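Local atomic coordinates of thymidylate synthase thyX (Helicobacter pylori, PDB entry 3N3Y), a protein that probably catalyses the reductive methylation of dUMP to dTMP, with methylenetetrahydrofolate as the methyl donor, NADPH as the reductant and bound FAD as the cofactor. Residues Y65-K70 with K196-A201; L77-R82 with K186-M191; S81-A86 with L179-S184. All blocks are in the same frame, centred on the assembly; numbering follows the deposited sequence.

Contact 1: residues Y65-K70 with K196-A201; sequences YNFEIK and KALFDA
Leu198 sets one methyl squarely on the ring of Phe67, at the place where the last helix of the ThyX fold lies against its antiparallel sheet. Strand 65-70 is an inner strand, flanked by 10-16 and 163-171, and helix segment 196-201 crosses it with axes 10.2 Å apart and N-to-C directions at 131°. The two side chains meet at about a right angle. CD2 of Leu198 stands 3.8 Å from the centroid of the Phe67 ring and only 8° off its normal, a CH-pi contact centred on the face. Phe67 leaves the strand with its CB toward the helix. The Leu198 side chain starts off along the interface and is brought over by its torsions: with CG opposite the carbonyl carbon (chi1 -75°) and an extended second torsion, CD2 swings onto the ring. One helical turn's worth further on, Ala201 takes up a different side of the same ring: its CB meets the edge, near the ring plane, 4.1 Å from CE1. Face and edge of Phe67 are thus both occupied by the helix, while Ile170 of strand 163-171 and Leu202 also pack on it. No hydrogen bond spans the two segments, and apolar packing alone joins them. Leu198 in turn touches Leu178, so it packs against helix 172-182 as well as against the strand. Ile69, two residues along the strand from Phe67, completes the patch more loosely: its CD1 lies 4.4 Å from the same CD2 of Leu198.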
loop_
_atom_site.group_PDB
_atom_site.type_symbol
_atom_site.label_atom_id
_atom_site.label_comp_id
_atom_site.label_asym_id
_atom_site.label_seq_id
_atom_site.Cartn_x
_atom_site.Cartn_y
_atom_site.Cartn_z
ATOM N N TYR A 65 8.693 12.490 6.088
ATOM C CA TYR A 65 9.097 13.830 5.636
ATOM C C TYR A 65 7.995 14.544 4.869
ATOM O O TYR A 65 7.454 13.996 3.916
ATOM C CB TYR A 65 10.314 13.720 4.744
ATOM C CG TYR A 65 11.457 13.019 5.412
ATOM C CD1 TYR A 65 12.323 13.710 6.266
ATOM C CD2 TYR A 65 11.671 11.670 5.207
ATOM C CE1 TYR A 65 13.385 13.068 6.875
ATOM C CE2 TYR A 65 12.724 11.014 5.818
ATOM C CZ TYR A 65 13.571 11.715 6.657
ATOM O OH TYR A 65 14.609 11.051 7.256
ATOM N N ASN A 66 7.667 15.755 5.301
ATOM C CA ASN A 66 6.745 16.625 4.581
ATOM C C ASN A 66 7.468 17.681 3.743
ATOM O O ASN A 66 8.066 18.608 4.282
ATOM C CB ASN A 66 5.809 17.326 5.557
ATOM C CG ASN A 66 5.222 16.380 6.578
ATOM O OD1 ASN A 66 5.729 16.264 7.695
ATOM N ND2 ASN A 66 4.149 15.685 6.198
ATOM N N PHE A 67 7.376 17.554 2.425
ATOM C CA PHE A 67 8.019 18.483 1.508
ATOM C C PHE A 67 7.050 19.411 0.813
ATOM O O PHE A 67 5.847 19.162 0.743
ATOM C CB PHE A 67 8.755 17.744 0.402
ATOM C CG PHE A 67 9.864 16.863 0.881
ATOM C CD1 PHE A 67 11.136 17.376 1.081
ATOM C CD2 PHE A 67 9.651 15.504 1.082
ATOM C CE1 PHE A 67 12.163 16.564 1.485
ATOM C CE2 PHE A 67 10.681 14.681 1.493
ATOM C CZ PHE A 67 11.942 15.214 1.698
ATOM N N GLU A 68 7.611 20.484 0.270
ATOM C CA GLU A 68 6.890 21.330 -0.655
ATOM C C GLU A 68 7.709 21.362 -1.941
ATOM O O GLU A 68 8.920 21.536 -1.897
ATOM C CB GLU A 68 6.716 22.724 -0.066
ATOM C CG GLU A 68 5.660 23.566 -0.755
ATOM C CD GLU A 68 5.899 25.070 -0.561
ATOM O OE1 GLU A 68 6.234 25.487 0.577
ATOM O OE2 GLU A 68 5.760 25.833 -1.549
ATOM N N ILE A 69 7.052 21.169 -3.082
ATOM C CA ILE A 69 7.735 21.189 -4.373
ATOM C C ILE A 69 7.086 22.214 -5.292
ATOM O O ILE A 69 5.880 22.143 -5.553
ATOM C CB ILE A 69 7.714 19.803 -5.058
ATOM C CG1 ILE A 69 8.266 18.735 -4.104
ATOM C CG2 ILE A 69 8.474 19.844 -6.401
ATOM C CD1 ILE A 69 7.990 17.286 -4.525
ATOM N N LYS A 70 7.880 23.176 -5.759
ATOM C CA LYS A 70 7.383 24.214 -6.669
ATOM C C LYS A 70 8.139 24.179 -7.991
ATOM O O LYS A 70 9.353 24.005 -8.018
ATOM C CB LYS A 70 7.485 25.616 -6.052
ATOM C CG LYS A 70 7.050 25.702 -4.601
ATOM C CD LYS A 70 6.422 27.064 -4.260
ATOM C CE LYS A 70 7.395 28.220 -4.482
ATOM N NZ LYS A 70 6.822 29.558 -4.126
ATOM N N LYS A 196 17.905 15.080 -6.514
ATOM C CA LYS A 196 18.951 15.867 -5.883
ATOM C C LYS A 196 18.343 16.962 -5.020
ATOM O O LYS A 196 18.766 17.179 -3.888
ATOM C CB LYS A 196 19.872 16.485 -6.933
ATOM C CG LYS A 196 20.862 17.474 -6.345
ATOM C CD LYS A 196 21.491 18.342 -7.425
ATOM C CE LYS A 196 22.583 19.245 -6.853
ATOM N NZ LYS A 196 23.691 18.449 -6.241
ATOM N N ALA A 197 17.350 17.660 -5.553
ATOM C CA ALA A 197 16.710 18.723 -4.791
ATOM C C ALA A 197 16.044 18.220 -3.487
ATOM O O ALA A 197 15.981 18.949 -2.492
ATOM C CB ALA A 197 15.715 19.474 -5.667
ATOM N N LEU A 198 15.549 16.982 -3.494
ATOM C CA LEU A 198 14.884 16.417 -2.313
ATOM C C LEU A 198 15.933 16.052 -1.262
ATOM O O LEU A 198 15.751 16.305 -0.083
ATOM C CB LEU A 198 14.041 15.174 -2.661
ATOM C CG LEU A 198 12.675 15.261 -3.379
ATOM C CD1 LEU A 198 12.255 13.887 -3.933
ATOM C CD2 LEU A 198 11.565 15.835 -2.476
ATOM N N PHE A 199 17.020 15.438 -1.710
ATOM C CA PHE A 199 18.138 15.148 -0.840
ATOM C C PHE A 199 18.610 16.419 -0.161
ATOM O O PHE A 199 18.768 16.465 1.060
ATOM C CB PHE A 199 19.295 14.573 -1.631
ATOM C CG PHE A 199 20.501 14.306 -0.799
ATOM C CD1 PHE A 199 20.563 13.174 0.010
ATOM C CD2 PHE A 199 21.576 15.181 -0.808
ATOM C CE1 PHE A 199 21.683 12.911 0.797
ATOM C CE2 PHE A 199 22.708 14.928 -0.030
ATOM C CZ PHE A 199 22.760 13.793 0.776
ATOM N N ASP A 200 18.823 17.463 -0.952
ATOM C CA ASP A 200 19.357 18.695 -0.396
ATOM C C ASP A 200 18.394 19.379 0.572
ATOM O O ASP A 200 18.836 20.161 1.422
ATOM C CB ASP A 200 19.794 19.663 -1.502
ATOM C CG ASP A 200 20.921 19.101 -2.359
ATOM O OD1 ASP A 200 21.519 18.069 -1.967
ATOM O OD2 ASP A 200 21.209 19.697 -3.426
ATOM N N ALA A 201 17.092 19.099 0.450
ATOM C CA ALA A 201 16.104 19.704 1.359
ATOM C C ALA A 201 16.074 19.012 2.723
ATOM O O ALA A 201 15.548 19.551 3.692
ATOM C CB ALA A 201 14.706 19.715 0.741
#

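Contact 2: residues L77-R82 with K186-M191; sequences LQELSR and KALKEM. With UMP (2'-deoxyuridine 5'-monophosphate), chain H.
A water between Glu79 and the Leu188 backbone is gripped by three groups: it donates to Glu79 OE1 at 2.6 Å and to O4 of dUMP, and accepts from Leu188 N at 2.8 Å. This is the nucleotide pocket of the ThyX fold, where the end of helix 74-80 faces the start of helix 189-201; Leu188 is the N-cap residue of the latter. The water thereby ties the cap, the carboxylate and the uracil together without a direct hydrogen bond between the segments. Glu79 runs extended beyond CG (chi2 -174°), and its carboxylate lies nearly parallel to the base, with CD 3.3 Å from N3 of dUMP. The flavin ring system covers the opposite face of the uracil, so the base is sandwiched between carboxylate and cofactor. Leu188 meets the other carboxylate oxygen with a methyl, CD2 being 3.6 Å from Glu79 OE2. Met191 passes obliquely by the OE1 side; its chain then folds at chi2 and chi3, bringing the terminal methyl CE to 4.2 Å from CB of Leu80. Leu80 also packs on Leu166 and Tyr168 of strand 163-171, which links the pocket wall to the sheet. Ser92, Ser93, Arg74 and Arg94 of a neighbouring subunit complete the nucleotide site with further hydrogen bonds. At the sugar, Arg82 curls back on itself and presents the edge of its guanidinium, NH1 donating to O3' of dUMP at 3.0 Å and 150°.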
loop_
_atom_site.group_PDB
_atom_site.type_symbol
_atom_site.label_atom_id
_atom_site.label_comp_id
_atom_site.label_asym_id
_atom_site.label_seq_id
_atom_site.Cartn_x
_atom_site.Cartn_y
_atom_site.Cartn_z
ATOM N N LEU A 77 5.528 15.244 -13.022
ATOM C CA LEU A 77 4.462 14.822 -12.123
ATOM C C LEU A 77 3.931 13.437 -12.524
ATOM O O LEU A 77 3.627 12.623 -11.673
ATOM C CB LEU A 77 3.322 15.843 -12.130
ATOM C CG LEU A 77 2.098 15.466 -11.296
ATOM C CD1 LEU A 77 2.495 15.432 -9.808
ATOM C CD2 LEU A 77 0.933 16.423 -11.538
ATOM N N GLN A 78 3.816 13.184 -13.827
ATOM C CA GLN A 78 3.362 11.876 -14.320
ATOM C C GLN A 78 4.217 10.768 -13.730
ATOM O O GLN A 78 3.701 9.725 -13.333
ATOM C CB GLN A 78 3.451 11.788 -15.858
ATOM C CG GLN A 78 2.439 12.596 -16.659
ATOM C CD GLN A 78 1.135 11.835 -16.888
ATOM O OE1 GLN A 78 0.838 10.844 -16.205
ATOM N NE2 GLN A 78 0.357 12.291 -17.851
ATOM N N GLU A 79 5.527 10.992 -13.678
ATOM C CA GLU A 79 6.454 9.986 -13.161
ATOM C C GLU A 79 6.487 9.930 -11.630
ATOM O O GLU A 79 6.538 8.851 -11.043
ATOM C CB GLU A 79 7.857 10.222 -13.718
ATOM C CG GLU A 79 7.897 10.264 -15.242
ATOM C CD GLU A 79 9.317 10.342 -15.795
ATOM O OE1 GLU A 79 10.267 10.354 -14.978
ATOM O OE2 GLU A 79 9.484 10.384 -17.041
ATOM N N LEU A 80 6.463 11.083 -10.974
ATOM C CA LEU A 80 6.458 11.104 -9.512
ATOM C C LEU A 80 5.208 10.400 -8.961
ATOM O O LEU A 80 5.298 9.610 -8.027
ATOM C CB LEU A 80 6.545 12.539 -8.996
ATOM C CG LEU A 80 6.627 12.749 -7.488
ATOM C CD1 LEU A 80 7.876 12.082 -6.935
ATOM C CD2 LEU A 80 6.628 14.246 -7.176
ATOM N N SER A 81 4.050 10.680 -9.563
ATOM C CA SER A 81 2.784 9.996 -9.242
ATOM C C SER A 81 2.842 8.467 -9.229
ATOM O O SER A 81 2.052 7.835 -8.523
ATOM C CB SER A 81 1.689 10.430 -10.218
ATOM O OG SER A 81 1.286 11.743 -9.902
ATOM N N ARG A 82 3.762 7.878 -9.999
ATOM C CA ARG A 82 3.888 6.410 -10.067
ATOM C C ARG A 82 4.536 5.768 -8.828
ATOM O O ARG A 82 4.471 4.541 -8.639
ATOM C CB ARG A 82 4.614 5.969 -11.348
ATOM C CG ARG A 82 3.869 6.335 -12.640
ATOM C CD ARG A 82 2.568 5.545 -12.761
ATOM N NE ARG A 82 2.838 4.108 -12.802
ATOM C CZ ARG A 82 3.180 3.442 -13.896
ATOM N NH1 ARG A 82 3.253 4.071 -15.051
ATOM N NH2 ARG A 82 3.430 2.143 -13.845
ATOM N N LYS A 186 19.348 6.280 -16.091
ATOM C CA LYS A 186 18.228 5.884 -16.942
ATOM C C LYS A 186 17.058 6.852 -16.764
ATOM O O LYS A 186 16.168 6.921 -17.601
ATOM C CB LYS A 186 17.755 4.478 -16.580
ATOM C CG LYS A 186 18.771 3.388 -16.843
ATOM C CD LYS A 186 18.841 3.062 -18.319
ATOM C CE LYS A 186 20.042 2.185 -18.606
ATOM N NZ LYS A 186 21.295 2.855 -18.146
ATOM N N ALA A 187 17.067 7.588 -15.656
ATOM C CA ALA A 187 15.961 8.465 -15.301
ATOM C C ALA A 187 15.942 9.783 -16.088
ATOM O O ALA A 187 16.983 10.310 -16.509
ATOM C CB ALA A 187 15.955 8.740 -13.794
ATOM N N LEU A 188 14.742 10.315 -16.263
ATOM C CA LEU A 188 14.555 11.605 -16.908
ATOM C C LEU A 188 15.339 12.693 -16.172
ATOM O O LEU A 188 15.296 12.782 -14.939
ATOM C CB LEU A 188 13.063 11.944 -16.942
ATOM C CG LEU A 188 12.661 13.209 -17.685
ATOM C CD1 LEU A 188 12.871 13.025 -19.199
ATOM C CD2 LEU A 188 11.227 13.564 -17.344
ATOM N N LYS A 189 16.057 13.516 -16.932
ATOM C CA LYS A 189 16.881 14.571 -16.353
ATOM C C LYS A 189 16.158 15.360 -15.256
ATOM O O LYS A 189 16.747 15.682 -14.230
ATOM C CB LYS A 189 17.363 15.515 -17.457
ATOM C CG LYS A 189 18.082 16.763 -16.975
ATOM C CD LYS A 189 19.250 16.436 -16.058
ATOM C CE LYS A 189 20.184 17.638 -15.922
ATOM N NZ LYS A 189 19.474 18.952 -16.120
ATOM N N GLU A 190 14.884 15.681 -15.469
ATOM C CA GLU A 190 14.165 16.487 -14.492
ATOM C C GLU A 190 13.957 15.726 -13.186
ATOM O O GLU A 190 13.942 16.317 -12.108
ATOM C CB GLU A 190 12.821 16.979 -15.041
ATOM C CG GLU A 190 12.165 18.065 -14.174
ATOM C CD GLU A 190 10.781 18.517 -14.688
ATOM O OE1 GLU A 190 10.348 18.065 -15.779
ATOM O OE2 GLU A 190 10.121 19.313 -13.978
ATOM N N MET A 191 13.774 14.416 -13.299
ATOM C CA MET A 191 13.619 13.559 -12.136
ATOM C C MET A 191 14.939 13.375 -11.375
ATOM O O MET A 191 14.938 13.205 -10.150
ATOM C CB MET A 191 13.016 12.207 -12.544
ATOM C CG MET A 191 11.583 12.335 -13.076
ATOM S SD MET A 191 10.438 13.118 -11.887
ATOM C CE MET A 191 10.264 11.790 -10.687
HETATM N N1 UMP H . 7.304 6.345 -16.333
HETATM C C2 UMP H . 8.028 6.752 -15.231
HETATM N N3 UMP H . 9.357 7.080 -15.368
HETATM C C4 UMP H . 9.964 7.006 -16.607
HETATM C C5 UMP H . 9.227 6.594 -17.716
HETATM C C6 UMP H . 7.886 6.270 -17.571
HETATM O O2 UMP H . 7.473 6.819 -14.134
HETATM O O4 UMP H . 11.150 7.308 -16.717
HETATM C "C1'" UMP H . 5.883 6.028 -16.140
HETATM C "C2'" UMP H . 5.128 7.349 -15.954
HETATM C "C3'" UMP H . 3.948 7.256 -16.900
HETATM C "C4'" UMP H . 4.389 6.217 -17.917
HETATM O "O3'" UMP H . 2.799 6.800 -16.218
HETATM O "O4'" UMP H . 5.384 5.412 -17.306
HETATM C "C5'" UMP H . 4.945 6.878 -19.176
HETATM O "O5'" UMP H . 5.813 7.933 -18.805
HETATM P P UMP H . 6.645 8.786 -19.908
HETATM O OP1 UMP H . 5.651 9.322 -20.901
HETATM O OP2 UMP H . 7.694 7.930 -20.585
HETATM O OP3 UMP H . 7.363 9.884 -19.203
HETATM O O HOH W 1 12.498 9.048 -15.272
#

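Contact 3: residues S81-A86 with L179-S184; sequences SRHRIA and LTLRSS. With FAD (flavin-adenine dinucleotide), chain F.
His83 and Arg182 run antiparallel alongside each other and meet through one hydrogen bond: Arg182 NE donates to His83 NE2 at 3.0 Å and 155°. The donor lies almost in the imidazole plane, while ring and guanidinium planes are turned 63° apart. With NE2 used as acceptor, a neutral His83 would carry its proton on ND1. Leu181 approaches the edge of the same ring, its methyl CD1 standing 3.5 Å from CE1 of His83. Over one face of the imidazole sits C5' of FAD, 3.6 Å above the ring centre, so the histidine packs between the cofactor chain and helix 172-182. Arg182, its chain bent at chi2 (-60°), turns one guanidinium face to the dimethylbenzene end of the flavin, where the methyl C8M sits near the rim, 3.4 Å from NH1. Its NH2 hydrogen-bonds O2 of dUMP, and the residue is predicted to help ionise N3 of the substrate; a long, weak ion pair joins NH1 to Glu79. Residues 82-84 open the RHRX7S signature of ThyX enzymes, which ends at Ser92, and the three side chains of the triplet go separate ways along one FAD. Arg82 reaches the flavin end, NH1 and NH2 both donating to FAD O2. Arg84 faces the diphosphate: its backbone N and NE converge on O2A, NE at 2.8 Å and nearly straight, while NH2 reaches O2P. The adenine atom N7A rests over the centre of that guanidinium, and Glu61 of another subunit forms a salt bridge with NH2. Ile85, centre of an inverse gamma turn, donates from its backbone N to FAD O1A at 3.0 Å.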
loop_
_atom_site.group_PDB
_atom_site.type_symbol
_atom_site.label_atom_id
_atom_site.label_comp_id
_atom_site.label_asym_id
_atom_site.label_seq_id
_atom_site.Cartn_x
_atom_site.Cartn_y
_atom_site.Cartn_z
ATOM N N SER A 81 4.050 10.680 -9.563
ATOM C CA SER A 81 2.784 9.996 -9.242
ATOM C C SER A 81 2.842 8.467 -9.229
ATOM O O SER A 81 2.052 7.835 -8.523
ATOM C CB SER A 81 1.689 10.430 -10.218
ATOM O OG SER A 81 1.286 11.743 -9.902
ATOM N N ARG A 82 3.762 7.878 -9.999
ATOM C CA ARG A 82 3.888 6.410 -10.067
ATOM C C ARG A 82 4.536 5.768 -8.828
ATOM O O ARG A 82 4.471 4.541 -8.639
ATOM C CB ARG A 82 4.614 5.969 -11.348
ATOM C CG ARG A 82 3.869 6.335 -12.640
ATOM C CD ARG A 82 2.568 5.545 -12.761
ATOM N NE ARG A 82 2.838 4.108 -12.802
ATOM C CZ ARG A 82 3.180 3.442 -13.896
ATOM N NH1 ARG A 82 3.253 4.071 -15.051
ATOM N NH2 ARG A 82 3.430 2.143 -13.845
ATOM N N HIS A 83 5.166 6.582 -7.987
ATOM C CA HIS A 83 5.615 6.085 -6.683
ATOM C C HIS A 83 4.447 6.088 -5.705
ATOM O O HIS A 83 4.046 7.124 -5.189
ATOM C CB HIS A 83 6.807 6.879 -6.168
ATOM C CG HIS A 83 8.044 6.653 -6.971
ATOM N ND1 HIS A 83 9.007 5.735 -6.608
ATOM C CD2 HIS A 83 8.457 7.193 -8.143
ATOM C CE1 HIS A 83 9.970 5.734 -7.515
ATOM N NE2 HIS A 83 9.657 6.603 -8.460
ATOM N N ARG A 84 3.893 4.903 -5.485
ATOM C CA ARG A 84 2.609 4.764 -4.833
ATOM C C ARG A 84 2.687 4.895 -3.311
ATOM O O ARG A 84 1.704 5.259 -2.650
ATOM C CB ARG A 84 1.971 3.431 -5.238
ATOM C CG ARG A 84 1.597 3.397 -6.710
ATOM C CD ARG A 84 1.388 2.000 -7.183
ATOM N NE ARG A 84 2.640 1.253 -7.202
ATOM C CZ ARG A 84 2.737 0.003 -7.631
ATOM N NH1 ARG A 84 1.651 -0.618 -8.071
ATOM N NH2 ARG A 84 3.906 -0.616 -7.629
ATOM N N ILE A 85 3.849 4.595 -2.751
ATOM C CA ILE A 85 3.978 4.660 -1.309
ATOM C C ILE A 85 4.416 6.043 -0.876
ATOM O O ILE A 85 5.551 6.253 -0.446
ATOM C CB ILE A 85 4.876 3.567 -0.769
ATOM C CG1 ILE A 85 4.460 2.235 -1.401
ATOM C CG2 ILE A 85 4.755 3.513 0.762
ATOM C CD1 ILE A 85 5.136 1.047 -0.778
ATOM N N ALA A 86 3.478 6.983 -1.020
ATOM C CA ALA A 86 3.690 8.381 -0.702
ATOM C C ALA A 86 2.339 9.090 -0.731
ATOM O O ALA A 86 1.359 8.533 -1.200
ATOM C CB ALA A 86 4.660 9.015 -1.695
ATOM N N LEU A 179 14.835 7.874 -4.352
ATOM C CA LEU A 179 16.144 8.451 -4.646
ATOM C C LEU A 179 16.984 7.536 -5.514
ATOM O O LEU A 179 17.646 7.995 -6.443
ATOM C CB LEU A 179 16.904 8.800 -3.377
ATOM C CG LEU A 179 16.275 9.886 -2.508
ATOM C CD1 LEU A 179 17.170 10.184 -1.319
ATOM C CD2 LEU A 179 16.033 11.140 -3.304
ATOM N N THR A 180 16.936 6.242 -5.235
ATOM C CA THR A 180 17.672 5.274 -6.037
ATOM C C THR A 180 17.189 5.209 -7.493
ATOM O O THR A 180 17.990 5.302 -8.421
ATOM C CB THR A 180 17.593 3.876 -5.408
ATOM O OG1 THR A 180 18.110 3.943 -4.080
ATOM C CG2 THR A 180 18.399 2.856 -6.214
ATOM N N LEU A 181 15.882 5.044 -7.686
ATOM C CA LEU A 181 15.306 4.918 -9.031
ATOM C C LEU A 181 15.464 6.197 -9.875
ATOM O O LEU A 181 15.685 6.126 -11.079
ATOM C CB LEU A 181 13.819 4.524 -8.951
ATOM C CG LEU A 181 13.451 3.083 -8.560
ATOM C CD1 LEU A 181 12.016 2.969 -8.079
ATOM C CD2 LEU A 181 13.692 2.112 -9.711
ATOM N N ARG A 182 15.353 7.361 -9.241
ATOM C CA ARG A 182 15.241 8.610 -9.982
ATOM C C ARG A 182 16.546 9.408 -10.094
ATOM O O ARG A 182 16.605 10.364 -10.852
ATOM C CB ARG A 182 14.118 9.486 -9.410
ATOM C CG ARG A 182 12.753 8.797 -9.399
ATOM C CD ARG A 182 12.323 8.410 -10.809
ATOM N NE ARG A 182 10.972 7.862 -10.828
ATOM C CZ ARG A 182 10.294 7.540 -11.933
ATOM N NH1 ARG A 182 10.833 7.724 -13.129
ATOM N NH2 ARG A 182 9.069 7.035 -11.838
ATOM N N SER A 183 17.576 9.010 -9.352
ATOM C CA SER A 183 18.895 9.617 -9.470
ATOM C C SER A 183 19.742 8.817 -10.460
ATOM O O SER A 183 20.880 9.180 -10.765
ATOM C CB SER A 183 19.600 9.691 -8.105
ATOM O OG SER A 183 20.012 8.404 -7.661
ATOM N N SER A 184 19.180 7.717 -10.947
ATOM C CA SER A 184 19.846 6.878 -11.937
ATOM C C SER A 184 20.054 7.590 -13.281
ATOM O O SER A 184 19.351 8.562 -13.603
ATOM C CB SER A 184 19.007 5.637 -12.171
ATOM O OG SER A 184 19.172 5.190 -13.494
HETATM P PA FAD F . 6.216 2.469 -5.265
HETATM O O1A FAD F . 6.248 3.664 -4.346
HETATM O O2A FAD F . 5.033 2.393 -6.195
HETATM O O5B FAD F . 6.364 1.147 -4.382
HETATM C C5B FAD F . 7.317 1.077 -3.337
HETATM C C4B FAD F . 7.564 -0.399 -3.122
HETATM O O4B FAD F . 6.351 -0.994 -2.688
HETATM C C3B FAD F . 7.905 -1.077 -4.437
HETATM O O3B FAD F . 9.294 -1.070 -4.695
HETATM C C2B FAD F . 7.333 -2.465 -4.277
HETATM O O2B FAD F . 8.259 -3.234 -3.553
HETATM C C1B FAD F . 6.173 -2.239 -3.331
HETATM N N9A FAD F . 4.851 -2.196 -3.965
HETATM C C8A FAD F . 4.047 -1.093 -4.052
HETATM N N7A FAD F . 2.901 -1.474 -4.656
HETATM C C5A FAD F . 2.964 -2.793 -4.946
HETATM C C6A FAD F . 2.074 -3.656 -5.571
HETATM N N6A FAD F . 0.817 -3.272 -5.845
HETATM N N1A FAD F . 2.443 -4.973 -5.727
HETATM C C2A FAD F . 3.668 -5.421 -5.277
HETATM N N3A FAD F . 4.542 -4.560 -4.665
HETATM C C4A FAD F . 4.188 -3.264 -4.512
HETATM N N1 FAD F . 6.205 2.641 -15.809
HETATM C C2 FAD F . 5.483 2.287 -16.941
HETATM O O2 FAD F . 4.291 1.995 -16.871
HETATM N N3 FAD F . 6.088 2.268 -18.174
HETATM C C4 FAD F . 7.424 2.597 -18.280
HETATM O O4 FAD F . 7.955 2.579 -19.391
HETATM C C4X FAD F . 8.154 2.952 -17.142
HETATM N N5 FAD F . 9.482 3.274 -17.251
HETATM C C5X FAD F . 10.212 3.640 -16.143
HETATM C C6 FAD F . 11.557 3.977 -16.303
HETATM C C7 FAD F . 12.312 4.341 -15.198
HETATM C C7M FAD F . 13.765 4.697 -15.374
HETATM C C8 FAD F . 11.720 4.381 -13.936
HETATM C C8M FAD F . 12.552 4.779 -12.750
HETATM C C9 FAD F . 10.373 4.039 -13.776
HETATM C C9A FAD F . 9.603 3.671 -14.885
HETATM N N10 FAD F . 8.258 3.336 -14.765
HETATM C C10 FAD F . 7.540 2.980 -15.898
HETATM C "C1'" FAD F . 7.554 3.364 -13.431
HETATM C "C2'" FAD F . 7.746 2.073 -12.634
HETATM O "O2'" FAD F . 7.102 1.003 -13.282
HETATM C "C3'" FAD F . 7.210 2.201 -11.198
HETATM O "O3'" FAD F . 5.801 2.303 -11.158
HETATM C "C4'" FAD F . 7.780 3.419 -10.470
HETATM O "O4'" FAD F . 9.173 3.482 -10.701
HETATM C "C5'" FAD F . 7.520 3.317 -8.970
HETATM O "O5'" FAD F . 8.290 2.224 -8.503
HETATM P P FAD F . 7.909 1.340 -7.202
HETATM O O1P FAD F . 9.119 0.552 -6.761
HETATM O O2P FAD F . 6.728 0.454 -7.481
HETATM O O3P FAD F . 7.601 2.451 -6.083
#

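In the fold
From the N terminus, strand 64-73 supplies the first side of contact 1, helix 74-80 that of contact 2 and the loop before strand 87-90 that of contact 3. Their partners return in reverse order: the end of helix 172-182 closes contact 3, the start of helix 189-201 closes contact 2, and the end of that helix closes contact 1. The closures therefore nest and none cross, although contacts 2 and 3 share Ser81 and Arg82. Contact 1 ties the sheet to the last helix, contact 2 ties helix 74-80 to that same helix at the nucleotide, and contact 3 ties the loop to helix 172-182 at the flavin. Ile69 packs on Leu80, connecting contacts 1 and 2.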